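PDB 2H9F: hypothetical protein, which probably catalyses the isomerisation of methylaconitate as a member of the PrpF family. Local coordinates for residues E239-G242 against Q246-R249. Residues are numbered along the deposited sequence; the frame is centred on the assembly and turned at random.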
# COMPACT_ATOMS: atom_id res chain seq x y z
N GLU A 239 -3.87 -32.15 2.20
CA GLU A 239 -3.94 -33.56 1.78
C GLU A 239 -3.84 -33.73 0.28
O GLU A 239 -3.81 -34.85 -0.21
CB GLU A 239 -5.16 -34.30 2.37
CG GLU A 239 -6.49 -33.72 2.07
CD GLU A 239 -7.63 -34.25 2.96
OE1 GLU A 239 -8.08 -35.41 2.75
OE2 GLU A 239 -8.08 -33.46 3.83
N ILE A 240 -3.75 -32.63 -0.47
CA ILE A 240 -3.59 -32.75 -1.92
C ILE A 240 -2.28 -32.11 -2.39
O ILE A 240 -1.51 -32.73 -3.11
CB ILE A 240 -4.74 -32.12 -2.66
CG1 ILE A 240 -6.04 -32.87 -2.35
CG2 ILE A 240 -4.48 -32.18 -4.17
CD1 ILE A 240 -7.30 -32.33 -3.07
N ASN A 241 -2.05 -30.88 -1.95
CA ASN A 241 -0.94 -30.08 -2.45
C ASN A 241 0.45 -30.58 -2.10
O ASN A 241 1.43 -30.09 -2.67
CB ASN A 241 -1.12 -28.63 -1.99
CG ASN A 241 -2.25 -27.96 -2.71
OD1 ASN A 241 -2.79 -28.51 -3.66
ND2 ASN A 241 -2.61 -26.77 -2.28
N GLY A 242 0.55 -31.55 -1.20
CA GLY A 242 1.82 -32.20 -0.91
C GLY A 242 2.11 -33.49 -1.67
O GLY A 242 3.16 -34.09 -1.47
N GLN A 246 -0.82 -37.01 -7.05
CA GLN A 246 -2.21 -36.52 -7.11
C GLN A 246 -2.35 -35.34 -8.04
O GLN A 246 -3.25 -35.29 -8.88
CB GLN A 246 -2.70 -36.12 -5.71
CG GLN A 246 -3.09 -37.28 -4.83
CD GLN A 246 -3.55 -36.84 -3.44
OE1 GLN A 246 -4.66 -36.34 -3.26
NE2 GLN A 246 -2.69 -37.01 -2.47
N LEU A 247 -1.43 -34.40 -7.90
CA LEU A 247 -1.47 -33.19 -8.68
C LEU A 247 -1.27 -33.47 -10.16
O LEU A 247 -1.93 -32.85 -11.01
CB LEU A 247 -0.43 -32.19 -8.16
CG LEU A 247 -0.64 -31.63 -6.74
CD1 LEU A 247 0.49 -30.66 -6.35
CD2 LEU A 247 -2.04 -30.97 -6.57
N ALA A 248 -0.39 -34.41 -10.48
CA ALA A 248 -0.14 -34.80 -11.87
C ALA A 248 -1.40 -35.45 -12.46
O ALA A 248 -1.72 -35.26 -13.64
CB ALA A 248 1.05 -35.77 -11.96
N ARG A 249 -2.09 -36.22 -11.65
CA ARG A 249 -3.33 -36.87 -12.06
C ARG A 249 -4.42 -35.85 -12.39
O ARG A 249 -5.16 -36.01 -13.36
CB ARG A 249 -3.80 -37.81 -10.94
CG ARG A 249 -4.87 -38.79 -11.33
CD ARG A 249 -5.14 -39.79 -10.19
NE ARG A 249 -6.28 -40.66 -10.50
CZ ARG A 249 -7.54 -40.45 -10.10
NH1 ARG A 249 -7.86 -39.39 -9.37
NH2 ARG A 249 -8.49 -41.31 -10.44
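The CA atoms of I240 and Q246 lie 6.6 Å apart and those of N241 and L247 7.0 Å, where the short, weakly bonded helical turn around E239-N241 comes up against the first turn of helix 244-260. Q246 and L247 both direct their side chains at the preceding turn and carry most of the contact. The Q246 chain runs out extended beyond CG (chi2 179°) and brings its amide up to the backbone of E239, where NE2 gives a weak hydrogen bond to E239 O, 3.3 Å long and bent to 142° at the hydrogen. The same NE2 also bonds D243 OD2 in the linker, while OE1 accepts a hydrogen bond from Y231 OH, so both ends of the amide are held and its rotation is fixed. I240 crosses this side chain at about a right angle, its CG1 lying 3.8 Å from Q246 OE1. With CG1 beside the backbone N (chi1 -64°), the CG2 branch lies anti to it and meets L247 CD2 at 3.6 Å, the apolar touch of the pair. L247 spreads its two methyls against I240 and N241: CD1 sits 3.8 Å from N241 O, and CD2 also reaches N241 OD1, an oxygen already bonded to L313 N. I240 and L247 continue onto strand 312-313, touching L313 and K312 respectively. This is local packing of two consecutive helical segments at the protein surface, in which a single helical turn is joined through G242 and D243 to the start of helix 244-260, beside strand 312-313.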